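Local coordinates for 3-oxoacyl-[acyl-carrier-protein] synthase 2 (Rickettsia rickettsii, PDB 4JGA), which probably catalyses the condensation of malonyl-ACP with a growing acyl-ACP, the chain-elongation step of fatty acid synthesis, at residues A[25-30]-A[34-39]; A[77-82]-A[97-102]. All blocks are in the same frame, centred on the assembly; numbering follows the deposited sequence.

How the contacts relate
Along the chain the two contacts follow one another, 25-39 first and 77-102 later, and both belong to the N-terminal half of the beta-ketoacyl synthase, which has a thiolase-type fold. Their centres lie about 16 Å apart. Contact 1 joins the end of strand 18-26, an inner strand of the large mixed sheet, to helix 33-41; contact 2 sets the loop before helix 85-89 against helix 93-109. The link between them is direct, since Val-26 CG2 packs 3.9 Å from Ala-100 CB. Strand 257-265 is common to both: it pairs with Val-26 through backbone hydrogen bonds and packs against Ala-101. One strand end therefore connects a short turn to helix 93-109.

Contact 1. Residues A[25-30]-A[34-39]; sequences LVTPVG and NSSWKN
Ser-36, on the first helix of this thiolase-type fold (33-41), faces the turn that ends strand 18-26, and its short side chain binds the two together. Its CB lies 4.1 Å from Leu-25 CD1, an apolar touch on the strand side. One atom further, OG stands anti to the carbonyl carbon (chi1 -63°), on the same side of CB as the backbone N, where it accepts a hydrogen bond from Thr-27 OG1 at 2.9 Å. Ser-36 OG also lies 3.1 Å from Gly-30 O and bonds to the backbone O of Asn-32 one helical turn back. Thr-27 OG1 has a second task: it accepts from Val-29 N at 3.2 Å, which defines an ST turn. The polar route thus runs from a turn amide through two hydroxyls to the carbonyl of Asn-32. Residues Thr-27 to Gly-30 form a type I beta turn, closed by a hydrogen bond from Gly-30 N to Thr-27 O at 3.1 Å.

A second grip lies one turn further along the helix. Asn-39 ND2 donates to Val-29 O at 2.8 Å in an almost straight bond, with an N-H...O angle of 170°. The acceptor lies nearly in the asparagine amide plane, while the donor is tilted somewhat from the carbonyl plane of Val-29 and meets C=O at 146°. Alongside, the two side chains run past each other in opposite directions, with Val-29 CB 3.7 Å from Asn-39 CB. Beyond the contact, Ile-361 of helix 358-361 touches Val-29, and helix 368-382 packs on Leu-25. Ser-35 OG, which bonds to Asn-32 OD1, sits 3.3 Å from Gly-30 CA.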
loop_
_atom_site.group_PDB
_atom_site.type_symbol
_atom_site.label_atom_id
_atom_site.label_comp_id
_atom_site.label_asym_id
_atom_site.label_seq_id
_atom_site.Cartn_x
_atom_site.Cartn_y
_atom_site.Cartn_z
ATOM N N LEU A 25 4.876 -15.050 -13.621
ATOM C CA LEU A 25 3.455 -14.897 -13.952
ATOM C C LEU A 25 2.601 -16.057 -13.484
ATOM O O LEU A 25 2.968 -17.217 -13.661
ATOM C CB LEU A 25 3.267 -14.756 -15.472
ATOM C CG LEU A 25 3.545 -13.420 -16.096
ATOM C CD1 LEU A 25 3.474 -13.553 -17.617
ATOM C CD2 LEU A 25 2.573 -12.346 -15.614
ATOM N N VAL A 26 1.453 -15.729 -12.894
ATOM C CA VAL A 26 0.340 -16.660 -12.719
ATOM C C VAL A 26 -0.897 -15.963 -13.261
ATOM O O VAL A 26 -1.322 -14.937 -12.716
ATOM C CB VAL A 26 0.099 -17.040 -11.259
ATOM C CG1 VAL A 26 -1.075 -17.999 -11.139
ATOM C CG2 VAL A 26 1.355 -17.689 -10.695
ATOM N N THR A 27 -1.432 -16.484 -14.358
ATOM C CA THR A 27 -2.533 -15.811 -15.057
ATOM C C THR A 27 -3.621 -16.804 -15.486
ATOM O O THR A 27 -3.421 -18.010 -15.444
ATOM C CB THR A 27 -2.043 -15.053 -16.312
ATOM O OG1 THR A 27 -1.843 -15.974 -17.388
ATOM C CG2 THR A 27 -0.758 -14.228 -16.022
ATOM N N PRO A 28 -4.787 -16.298 -15.863
ATOM C CA PRO A 28 -5.842 -17.146 -16.350
ATOM C C PRO A 28 -5.496 -17.916 -17.661
ATOM O O PRO A 28 -6.253 -18.787 -18.058
ATOM C CB PRO A 28 -6.976 -16.166 -16.609
ATOM C CG PRO A 28 -6.763 -15.110 -15.614
ATOM C CD PRO A 28 -5.279 -14.941 -15.580
ATOM N N VAL A 29 -4.378 -17.601 -18.311
ATOM C CA VAL A 29 -3.933 -18.426 -19.437
ATOM C C VAL A 29 -2.579 -19.090 -19.224
ATOM O O VAL A 29 -1.971 -19.547 -20.167
ATOM C CB VAL A 29 -3.953 -17.642 -20.742
ATOM C CG1 VAL A 29 -5.373 -17.213 -21.051
ATOM C CG2 VAL A 29 -3.034 -16.436 -20.677
ATOM N N GLY A 30 -2.135 -19.245 -17.981
ATOM C CA GLY A 30 -0.897 -19.994 -17.733
ATOM C C GLY A 30 -0.355 -19.842 -16.321
ATOM O O GLY A 30 -0.498 -18.778 -15.702
ATOM N N ASN A 34 6.054 -18.741 -19.595
ATOM C CA ASN A 34 6.118 -19.311 -20.947
ATOM C C ASN A 34 4.765 -19.735 -21.439
ATOM O O ASN A 34 4.406 -19.444 -22.556
ATOM C CB ASN A 34 7.035 -20.513 -20.993
ATOM C CG ASN A 34 8.478 -20.131 -20.898
ATOM O OD1 ASN A 34 8.878 -19.001 -21.208
ATOM N ND2 ASN A 34 9.283 -21.070 -20.455
ATOM N N SER A 35 4.008 -20.411 -20.596
ATOM C CA SER A 35 2.688 -20.856 -21.001
ATOM C C SER A 35 1.753 -19.636 -21.166
ATOM O O SER A 35 1.008 -19.585 -22.137
ATOM C CB SER A 35 2.129 -21.880 -20.010
ATOM O OG SER A 35 2.002 -21.305 -18.720
ATOM N N SER A 36 1.801 -18.669 -20.235
ATOM C CA SER A 36 0.940 -17.485 -20.328
ATOM C C SER A 36 1.191 -16.726 -21.648
ATOM O O SER A 36 0.257 -16.348 -22.347
ATOM C CB SER A 36 1.146 -16.523 -19.143
ATOM O OG SER A 36 0.803 -17.094 -17.906
ATOM N N TRP A 37 2.467 -16.505 -21.969
ATOM C CA TRP A 37 2.846 -15.664 -23.107
ATOM C C TRP A 37 2.527 -16.370 -24.413
ATOM O O TRP A 37 2.004 -15.733 -25.319
ATOM C CB TRP A 37 4.319 -15.264 -23.020
ATOM C CG TRP A 37 4.804 -14.410 -24.119
ATOM C CD1 TRP A 37 5.821 -14.695 -25.002
ATOM C CD2 TRP A 37 4.298 -13.130 -24.492
ATOM N NE1 TRP A 37 5.962 -13.669 -25.889
ATOM C CE2 TRP A 37 5.045 -12.694 -25.599
ATOM C CE3 TRP A 37 3.293 -12.302 -23.984
ATOM C CZ2 TRP A 37 4.821 -11.453 -26.206
ATOM C CZ3 TRP A 37 3.064 -11.098 -24.580
ATOM C CH2 TRP A 37 3.812 -10.675 -25.681
ATOM N N LYS A 38 2.791 -17.681 -24.508
ATOM C CA LYS A 38 2.362 -18.427 -25.701
ATOM C C LYS A 38 0.854 -18.260 -25.917
ATOM O O LYS A 38 0.408 -17.993 -27.034
ATOM C CB LYS A 38 2.746 -19.927 -25.661
ATOM N N ASN A 39 0.063 -18.427 -24.859
ATOM C CA ASN A 39 -1.396 -18.306 -24.999
ATOM C C ASN A 39 -1.891 -16.914 -25.351
ATOM O O ASN A 39 -2.811 -16.768 -26.176
ATOM C CB ASN A 39 -2.115 -18.844 -23.766
ATOM C CG ASN A 39 -2.119 -20.358 -23.747
ATOM O OD1 ASN A 39 -2.091 -20.994 -24.793
ATOM N ND2 ASN A 39 -2.140 -20.929 -22.577
#

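Contact 2. Residues A[77-82]-A[97-102]; sequences ENFTQA and YGVAAA
The carbonyl O of Phe-79 accepts a hydrogen bond from Lys-171 NZ, on helix 163-172, while the phenyl ring of the same residue lies against Ala-100 of helix 93-109. The result is a loop-to-helix CH-pi contact within the N-terminal half of the thiolase-type fold. Its geometry is nearly ideal for that label: Ala-100 CB stands 3.5 Å from the centroid of the Phe-79 ring, only 12° off the ring normal, and therefore over the middle of the face. Other ring atoms spread the contact onto the helix backbone. Phe-79 CD2 comes 3.6 Å from Ala-100 CA, and Phe-79 CE2 lies equally near, at 3.6 Å, to Ala-100 N. The ring thus also lies against the main chain of Ala-100, and the nearest CA atoms of the two segments, Phe-79 and Ala-100, are 6.2 Å apart.

The ring reaches this place because CG stands between the backbone N and the carbonyl carbon (chi1 65°), with the ring plane nearly perpendicular to the plane through CA, CB and CG (chi2 -86°). No hydrogen bond crosses between 77-82 and 97-102, so the union is apolar. Leu-88 of helix 85-89 also touches Phe-79, and Phe-74 touches Ala-100, adding further apolar surface round the pair. Val-99 meets the ring from another direction, its CG1 branch lying at the edge, near the ring plane, 3.8 Å from Phe-79 CE2.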
loop_
_atom_site.group_PDB
_atom_site.type_symbol
_atom_site.label_atom_id
_atom_site.label_comp_id
_atom_site.label_asym_id
_atom_site.label_seq_id
_atom_site.Cartn_x
_atom_site.Cartn_y
_atom_site.Cartn_z
ATOM N N GLU A 77 2.641 -26.815 -4.076
ATOM C CA GLU A 77 3.703 -27.803 -4.173
ATOM C C GLU A 77 4.620 -27.533 -5.367
ATOM O O GLU A 77 5.802 -27.832 -5.322
ATOM C CB GLU A 77 3.054 -29.217 -4.327
ATOM C CG GLU A 77 2.348 -29.822 -3.104
ATOM C CD GLU A 77 1.012 -29.151 -2.630
ATOM O OE1 GLU A 77 0.371 -28.337 -3.329
ATOM O OE2 GLU A 77 0.570 -29.461 -1.485
ATOM N N ASN A 78 4.066 -26.950 -6.419
ATOM C CA ASN A 78 4.849 -26.614 -7.610
ATOM C C ASN A 78 5.960 -25.612 -7.384
ATOM O O ASN A 78 6.852 -25.524 -8.200
ATOM C CB ASN A 78 3.936 -26.090 -8.731
ATOM C CG ASN A 78 3.028 -27.171 -9.276
ATOM O OD1 ASN A 78 3.343 -28.351 -9.196
ATOM N ND2 ASN A 78 1.892 -26.767 -9.858
ATOM N N PHE A 79 5.882 -24.833 -6.305
ATOM C CA PHE A 79 6.878 -23.788 -6.073
ATOM C C PHE A 79 7.276 -23.612 -4.613
ATOM O O PHE A 79 7.997 -22.654 -4.276
ATOM C CB PHE A 79 6.365 -22.455 -6.641
ATOM C CG PHE A 79 5.133 -21.938 -5.944
ATOM C CD1 PHE A 79 3.872 -22.347 -6.341
ATOM C CD2 PHE A 79 5.238 -21.093 -4.865
ATOM C CE1 PHE A 79 2.739 -21.897 -5.689
ATOM C CE2 PHE A 79 4.099 -20.637 -4.205
ATOM C CZ PHE A 79 2.860 -21.052 -4.609
ATOM N N THR A 80 6.821 -24.528 -3.755
ATOM C CA THR A 80 7.024 -24.404 -2.320
ATOM C C THR A 80 7.547 -25.737 -1.784
ATOM O O THR A 80 6.963 -26.777 -2.020
ATOM C CB THR A 80 5.710 -24.065 -1.586
ATOM O OG1 THR A 80 5.114 -22.890 -2.149
ATOM C CG2 THR A 80 5.967 -23.844 -0.076
ATOM N N GLN A 81 8.669 -25.656 -1.087
ATOM C CA GLN A 81 9.300 -26.758 -0.414
ATOM C C GLN A 81 8.283 -27.390 0.552
ATOM O O GLN A 81 7.508 -26.675 1.204
ATOM C CB GLN A 81 10.448 -26.139 0.391
ATOM C CG GLN A 81 11.791 -26.802 0.395
ATOM C CD GLN A 81 12.692 -26.106 1.415
ATOM O OE1 GLN A 81 12.579 -24.899 1.633
ATOM N NE2 GLN A 81 13.566 -26.855 2.048
ATOM N N ALA A 82 8.301 -28.716 0.654
ATOM C CA ALA A 82 7.400 -29.469 1.546
ATOM C C ALA A 82 7.211 -28.858 2.952
ATOM O O ALA A 82 6.092 -28.753 3.434
ATOM C CB ALA A 82 7.868 -30.913 1.660
ATOM N N TYR A 97 -0.676 -16.695 -5.041
ATOM C CA TYR A 97 -0.365 -16.309 -6.398
ATOM C C TYR A 97 0.898 -15.433 -6.443
ATOM O O TYR A 97 1.757 -15.620 -7.298
ATOM C CB TYR A 97 -1.523 -15.556 -7.042
ATOM C CG TYR A 97 -2.830 -16.309 -7.136
ATOM C CD1 TYR A 97 -2.882 -17.717 -7.159
ATOM C CD2 TYR A 97 -4.033 -15.617 -7.209
ATOM C CE1 TYR A 97 -4.097 -18.390 -7.271
ATOM C CE2 TYR A 97 -5.241 -16.283 -7.330
ATOM C CZ TYR A 97 -5.278 -17.658 -7.338
ATOM O OH TYR A 97 -6.493 -18.271 -7.459
ATOM N N GLY A 98 0.992 -14.496 -5.510
ATOM C CA GLY A 98 2.126 -13.563 -5.400
ATOM C C GLY A 98 3.430 -14.311 -5.142
ATOM O O GLY A 98 4.433 -14.049 -5.784
ATOM N N VAL A 99 3.415 -15.235 -4.211
ATOM C CA VAL A 99 4.612 -15.992 -3.875
ATOM C C VAL A 99 5.027 -16.861 -5.063
ATOM O O VAL A 99 6.204 -16.966 -5.359
ATOM C CB VAL A 99 4.412 -16.832 -2.609
ATOM C CG1 VAL A 99 5.615 -17.734 -2.353
ATOM C CG2 VAL A 99 4.224 -15.924 -1.393
ATOM N N ALA A 100 4.055 -17.430 -5.752
ATOM C CA ALA A 100 4.349 -18.226 -6.925
ATOM C C ALA A 100 5.015 -17.377 -8.039
ATOM O O ALA A 100 6.040 -17.770 -8.601
ATOM C CB ALA A 100 3.080 -18.909 -7.427
ATOM N N ALA A 101 4.438 -16.220 -8.347
ATOM C CA ALA A 101 5.017 -15.363 -9.376
ATOM C C ALA A 101 6.429 -14.853 -8.960
ATOM O O ALA A 101 7.349 -14.791 -9.776
ATOM C CB ALA A 101 4.091 -14.209 -9.704
ATOM N N ALA A 102 6.599 -14.505 -7.703
ATOM C CA ALA A 102 7.871 -13.997 -7.228
ATOM C C ALA A 102 8.934 -15.098 -7.246
ATOM O O ALA A 102 10.077 -14.841 -7.559
ATOM C CB ALA A 102 7.731 -13.445 -5.837
#